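Local coordinates for glutathione peroxidase-like protein (Trypanosoma brucei, PDB 3DWV) that probably reduces hydroperoxides as a tryparedoxin-dependent peroxidase of the glutathione peroxidase family, here in its oxidized, disulfide-bonded form, at residues A55-T69 and E100-F113. The protein carries 1 engineered substitution. Numbering follows the deposited sequence. Where two conformers were deposited one is given.
Sequences ASKCGYTKGGYETAT and EIKEFVCTKFKAEF
The Y65 ring turns its edge to the 100-113 segment: CD1 meets F109 CE1 at 4.1 Å and CE1 lies beside the K110 carbonyl, while T69 OG1 sits over one face, offset toward the rim. The same hydroxyl, which donates to Y65 O, lies at the F113 edge, with T69 OG1 3.5 Å from F113 CE2; A111 CB covers one face of F113 near the rim, and A68 CB approaches that ring obliquely. In this thioredoxin-fold peroxidase, helix 64-75 thus rests on aromatic side chains of the returning chain, and F113 reaches on to V82 and A84 of strand 81-86.

Beyond the aromatics, the loop leading from strand 49-54 is a worked example of a disulfide accompanied by backbone pairing in the oxidized form. C58, the predicted active-site cysteine, is joined to C106 by a disulfide, SG to SG 2.0 Å, with chi3 at 106°. Next to it, K57 just before C58 and T107 just after C106 form a single antiparallel hydrogen-bonded pair: K57 N donates to T107 O at 2.7 Å, and T107 N returns a bond to K57 O. I101 CD1 packs against C58 SG at 3.6 Å and also touches S56 CB. E100 reaches the same sulfur with its CG, 3.6 Å away, an approach set by a chi1 of 176° that turns CG away from the backbone N.

On the solvent side, K57 runs alongside T107, bringing CE to 3.2 Å from T107 OG1. K57 NZ and K110 NZ are 3.8 Å apart; one water accepts from K110 NZ and, weakly, from K57 NZ, donates to K108 O, and probably eases their repulsion. Past the disulfide, a further water bridges the two chain segments, donating to both C58 O and V105 O.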
loop_
_atom_site.group_PDB
_atom_site.type_symbol
_atom_site.label_atom_id
_atom_site.label_comp_id
_atom_site.label_asym_id
_atom_site.label_seq_id
_atom_site.Cartn_x
_atom_site.Cartn_y
_atom_site.Cartn_z
ATOM N N ALA A 55 -1.768 9.139 1.368
ATOM C CA ALA A 55 -1.270 10.490 1.641
ATOM C C ALA A 55 -2.430 11.284 2.267
ATOM O O ALA A 55 -3.530 10.721 2.370
ATOM C CB ALA A 55 -0.717 11.146 0.383
ATOM N N SER A 56 -2.240 12.517 2.682
ATOM C CA SER A 56 -3.323 13.309 3.265
ATOM C C SER A 56 -4.539 13.409 2.348
ATOM O O SER A 56 -4.406 13.310 1.109
ATOM C CB SER A 56 -2.817 14.732 3.510
ATOM O OG SER A 56 -1.877 14.718 4.577
ATOM N N LYS A 57 -5.696 13.633 2.952
ATOM C CA LYS A 57 -6.963 13.672 2.222
ATOM C C LYS A 57 -7.124 15.041 1.564
ATOM O O LYS A 57 -7.388 16.006 2.289
ATOM C CB LYS A 57 -8.147 13.375 3.148
ATOM C CG LYS A 57 -9.487 13.512 2.442
ATOM C CD LYS A 57 -10.658 13.228 3.391
ATOM C CE LYS A 57 -10.711 14.225 4.537
ATOM N NZ LYS A 57 -11.933 13.929 5.387
ATOM N N CYS A 58 -7.013 15.097 0.230
ATOM C CA CYS A 58 -7.239 16.367 -0.437
ATOM C C CYS A 58 -8.616 16.440 -1.096
ATOM O O CYS A 58 -9.071 17.532 -1.402
ATOM C CB CYS A 58 -6.169 16.639 -1.506
ATOM S SG CYS A 58 -4.479 16.597 -0.835
ATOM N N GLY A 59 -9.241 15.289 -1.322
ATOM C CA GLY A 59 -10.610 15.221 -1.813
ATOM C C GLY A 59 -10.751 14.127 -2.850
ATOM O O GLY A 59 -11.890 13.752 -3.216
ATOM N N TYR A 60 -9.675 13.628 -3.491
ATOM C CA TYR A 60 -9.704 12.725 -4.630
ATOM C C TYR A 60 -8.673 11.609 -4.467
ATOM O O TYR A 60 -7.564 11.942 -4.039
ATOM C CB TYR A 60 -9.459 13.465 -5.996
ATOM C CG TYR A 60 -10.544 14.540 -6.065
ATOM C CD1 TYR A 60 -11.870 14.311 -6.413
ATOM C CD2 TYR A 60 -10.193 15.822 -5.659
ATOM C CE1 TYR A 60 -12.833 15.335 -6.427
ATOM C CE2 TYR A 60 -11.132 16.858 -5.662
ATOM C CZ TYR A 60 -12.422 16.613 -6.053
ATOM O OH TYR A 60 -13.331 17.640 -6.019
ATOM N N THR A 61 -9.039 10.355 -4.778
ATOM C CA THR A 61 -8.060 9.251 -4.777
ATOM C C THR A 61 -8.181 8.425 -6.052
ATOM O O THR A 61 -7.654 7.300 -6.109
ATOM C CB THR A 61 -8.242 8.361 -3.527
ATOM O OG1 THR A 61 -9.538 7.744 -3.525
ATOM C CG2 THR A 61 -8.189 9.146 -2.203
ATOM N N LYS A 62 -8.899 8.819 -7.122
ATOM C CA LYS A 62 -9.090 7.960 -8.296
ATOM C C LYS A 62 -9.878 6.663 -8.029
ATOM O O LYS A 62 -9.827 5.607 -8.728
ATOM C CB LYS A 62 -7.745 7.596 -8.933
ATOM C CG LYS A 62 -6.825 8.770 -9.130
ATOM C CD LYS A 62 -5.601 8.442 -9.955
ATOM C CE LYS A 62 -4.831 9.687 -10.358
ATOM N NZ LYS A 62 -5.593 10.627 -11.234
ATOM N N GLY A 63 -10.647 6.737 -6.949
ATOM C CA GLY A 63 -11.448 5.596 -6.491
ATOM C C GLY A 63 -10.760 4.730 -5.467
ATOM O O GLY A 63 -11.347 3.791 -4.952
ATOM N N GLY A 64 -9.482 4.957 -5.150
ATOM C CA GLY A 64 -8.671 4.115 -4.287
ATOM C C GLY A 64 -9.187 3.993 -2.878
ATOM O O GLY A 64 -9.251 2.862 -2.343
ATOM N N TYR A 65 -9.575 5.128 -2.271
ATOM C CA TYR A 65 -10.202 4.990 -0.960
ATOM C C TYR A 65 -11.414 4.060 -0.960
ATOM O O TYR A 65 -11.633 3.244 -0.030
ATOM C CB TYR A 65 -10.665 6.373 -0.452
ATOM C CG TYR A 65 -11.491 6.288 0.821
ATOM C CD1 TYR A 65 -10.822 6.247 2.042
ATOM C CD2 TYR A 65 -12.894 6.273 0.870
ATOM C CE1 TYR A 65 -11.526 6.176 3.236
ATOM C CE2 TYR A 65 -13.582 6.185 2.046
ATOM C CZ TYR A 65 -12.886 6.136 3.232
ATOM O OH TYR A 65 -13.627 6.070 4.373
ATOM N N GLU A 66 -12.307 4.263 -1.908
ATOM C CA GLU A 66 -13.557 3.515 -1.951
ATOM C C GLU A 66 -13.249 2.035 -2.154
ATOM O O GLU A 66 -13.810 1.175 -1.491
ATOM C CB GLU A 66 -14.476 3.968 -3.072
ATOM C CG GLU A 66 -15.033 5.378 -3.028
ATOM C CD GLU A 66 -15.624 5.744 -4.388
ATOM O OE1 GLU A 66 -16.755 5.303 -4.693
ATOM O OE2 GLU A 66 -14.932 6.449 -5.150
ATOM N N THR A 67 -12.331 1.783 -3.091
ATOM C CA THR A 67 -11.953 0.407 -3.413
ATOM C C THR A 67 -11.333 -0.285 -2.209
ATOM O O THR A 67 -11.806 -1.365 -1.853
ATOM C CB THR A 67 -10.985 0.360 -4.597
ATOM O OG1 THR A 67 -11.717 0.838 -5.732
ATOM C CG2 THR A 67 -10.612 -1.071 -4.930
ATOM N N ALA A 68 -10.329 0.334 -1.611
ATOM C CA ALA A 68 -9.682 -0.295 -0.424
ATOM C C ALA A 68 -10.717 -0.544 0.664
ATOM O O ALA A 68 -10.687 -1.584 1.312
ATOM C CB ALA A 68 -8.578 0.571 0.166
ATOM N N THR A 69 -11.631 0.387 0.926
ATOM C CA THR A 69 -12.537 0.225 2.071
ATOM C C THR A 69 -13.563 -0.863 1.791
ATOM O O THR A 69 -13.892 -1.708 2.647
ATOM C CB THR A 69 -13.222 1.571 2.344
ATOM O OG1 THR A 69 -12.209 2.545 2.752
ATOM C CG2 THR A 69 -14.254 1.453 3.448
ATOM N N GLU A 100 0.256 19.624 -4.819
ATOM C CA GLU A 100 -1.108 19.486 -4.314
ATOM C C GLU A 100 -1.234 19.837 -2.836
ATOM O O GLU A 100 -2.175 20.502 -2.420
ATOM C CB GLU A 100 -1.587 18.045 -4.517
ATOM C CG GLU A 100 -2.963 17.796 -3.926
ATOM C CD GLU A 100 -3.492 16.449 -4.399
ATOM O OE1 GLU A 100 -2.690 15.489 -4.399
ATOM O OE2 GLU A 100 -4.676 16.393 -4.757
ATOM N N ILE A 101 -0.299 19.378 -1.995
ATOM C CA ILE A 101 -0.438 19.715 -0.567
ATOM C C ILE A 101 0.087 21.101 -0.308
ATOM O O ILE A 101 -0.118 21.696 0.742
ATOM C CB ILE A 101 0.233 18.612 0.263
ATOM C CG1 ILE A 101 -0.396 17.269 -0.145
ATOM C CG2 ILE A 101 0.171 18.896 1.743
ATOM C CD1 ILE A 101 -1.319 16.607 0.841
ATOM N N LYS A 102 0.765 21.691 -1.306
ATOM C CA LYS A 102 1.192 23.074 -1.054
ATOM C C LYS A 102 0.054 24.032 -1.393
ATOM O O LYS A 102 -0.200 25.002 -0.665
ATOM C CB LYS A 102 2.466 23.389 -1.825
ATOM C CG LYS A 102 2.275 23.657 -3.304
ATOM C CD LYS A 102 2.842 24.995 -3.748
ATOM C CE LYS A 102 3.207 25.004 -5.224
ATOM N NZ LYS A 102 2.078 25.485 -6.063
ATOM N N GLU A 103 -0.637 23.756 -2.494
ATOM C CA GLU A 103 -1.698 24.587 -3.030
ATOM C C GLU A 103 -2.987 24.489 -2.244
ATOM O O GLU A 103 -3.723 25.464 -2.064
ATOM C CB GLU A 103 -1.971 24.181 -4.498
ATOM C CG GLU A 103 -2.727 25.235 -5.264
ATOM C CD GLU A 103 -3.000 25.021 -6.730
ATOM O OE1 GLU A 103 -2.481 24.065 -7.349
ATOM O OE2 GLU A 103 -3.769 25.837 -7.298
ATOM N N PHE A 104 -3.328 23.295 -1.810
ATOM C CA PHE A 104 -4.648 23.048 -1.228
ATOM C C PHE A 104 -4.593 22.545 0.206
ATOM O O PHE A 104 -3.667 21.955 0.758
ATOM C CB PHE A 104 -5.334 22.030 -2.148
ATOM C CG PHE A 104 -5.467 22.462 -3.601
ATOM C CD1 PHE A 104 -6.278 23.537 -3.919
ATOM C CD2 PHE A 104 -4.816 21.801 -4.617
ATOM C CE1 PHE A 104 -6.435 23.945 -5.239
ATOM C CE2 PHE A 104 -4.937 22.194 -5.939
ATOM C CZ PHE A 104 -5.754 23.273 -6.255
ATOM N N VAL A 105 -5.704 22.763 0.902
ATOM C CA VAL A 105 -5.883 22.182 2.231
ATOM C C VAL A 105 -6.153 20.698 2.061
ATOM O O VAL A 105 -7.021 20.265 1.284
ATOM C CB VAL A 105 -6.990 22.934 2.981
ATOM C CG1 VAL A 105 -7.418 22.256 4.279
ATOM C CG2 VAL A 105 -6.509 24.348 3.286
ATOM N N CYS A 106 -5.361 19.918 2.788
ATOM C CA CYS A 106 -5.563 18.476 2.787
ATOM C C CYS A 106 -5.489 18.034 4.236
ATOM O O CYS A 106 -4.573 18.529 4.901
ATOM C CB CYS A 106 -4.495 17.760 1.967
ATOM S SG CYS A 106 -4.402 18.328 0.254
ATOM N N THR A 107 -6.362 17.163 4.695
ATOM C CA THR A 107 -6.347 16.857 6.126
ATOM C C THR A 107 -5.867 15.439 6.389
ATOM O O THR A 107 -5.605 14.606 5.499
ATOM C CB THR A 107 -7.778 17.096 6.638
ATOM O OG1 THR A 107 -8.640 16.174 5.935
ATOM C CG2 THR A 107 -8.313 18.475 6.341
ATOM N N LYS A 108 -5.695 15.120 7.672
ATOM C CA LYS A 108 -5.179 13.816 8.082
ATOM C C LYS A 108 -5.980 12.674 7.478
ATOM O O LYS A 108 -7.187 12.626 7.613
ATOM C CB LYS A 108 -5.220 13.686 9.623
ATOM C CG LYS A 108 -4.616 12.367 10.063
ATOM C CD LYS A 108 -4.884 12.018 11.528
ATOM C CE LYS A 108 -3.860 11.005 12.028
ATOM N NZ LYS A 108 -3.440 11.195 13.458
ATOM N N PHE A 109 -5.335 11.736 6.817
ATOM C CA PHE A 109 -5.930 10.507 6.366
ATOM C C PHE A 109 -6.502 9.672 7.525
ATOM O O PHE A 109 -5.786 9.535 8.532
ATOM C CB PHE A 109 -4.869 9.667 5.638
ATOM C CG PHE A 109 -5.541 8.441 5.025
ATOM C CD1 PHE A 109 -6.517 8.610 4.031
ATOM C CD2 PHE A 109 -5.243 7.165 5.460
ATOM C CE1 PHE A 109 -7.149 7.517 3.474
ATOM C CE2 PHE A 109 -5.852 6.072 4.845
ATOM C CZ PHE A 109 -6.806 6.236 3.869
ATOM N N LYS A 110 -7.727 9.203 7.285
ATOM C CA LYS A 110 -8.463 8.334 8.202
ATOM C C LYS A 110 -9.115 7.166 7.479
ATOM O O LYS A 110 -9.662 7.313 6.382
ATOM C CB LYS A 110 -9.604 9.085 8.924
ATOM C CG LYS A 110 -9.164 10.198 9.866
ATOM C CD LYS A 110 -10.290 10.905 10.575
ATOM C CE LYS A 110 -11.507 11.364 9.835
ATOM N NZ LYS A 110 -11.393 12.472 8.851
ATOM N N ALA A 111 -9.117 6.006 8.131
ATOM C CA ALA A 111 -9.699 4.805 7.551
ATOM C C ALA A 111 -10.071 3.742 8.593
ATOM O O ALA A 111 -9.664 3.688 9.755
ATOM C CB ALA A 111 -8.714 4.216 6.555
ATOM N N GLU A 112 -10.878 2.760 8.135
ATOM C CA GLU A 112 -11.290 1.658 8.992
ATOM C C GLU A 112 -10.200 0.606 9.157
ATOM O O GLU A 112 -10.224 -0.196 10.097
ATOM C CB GLU A 112 -12.512 1.051 8.314
ATOM C CG GLU A 112 -13.823 1.726 8.690
ATOM C CD GLU A 112 -14.958 0.820 8.207
ATOM O OE1 GLU A 112 -15.167 -0.250 8.836
ATOM O OE2 GLU A 112 -15.553 1.224 7.197
ATOM N N PHE A 113 -9.244 0.610 8.219
ATOM C CA PHE A 113 -8.161 -0.394 8.196
ATOM C C PHE A 113 -6.913 0.183 8.840
ATOM O O PHE A 113 -6.878 1.415 9.011
ATOM C CB PHE A 113 -7.894 -0.857 6.767
ATOM C CG PHE A 113 -7.960 0.196 5.674
ATOM C CD1 PHE A 113 -6.887 1.024 5.427
ATOM C CD2 PHE A 113 -9.056 0.409 4.880
ATOM C CE1 PHE A 113 -6.855 1.993 4.437
ATOM C CE2 PHE A 113 -9.080 1.344 3.871
ATOM C CZ PHE A 113 -7.988 2.196 3.640
HETATM O O HOH W 1 -10.903 15.637 7.801
HETATM O O HOH W 2 -9.785 11.822 6.610
HETATM O O HOH W 3 -8.776 20.318 -1.005
#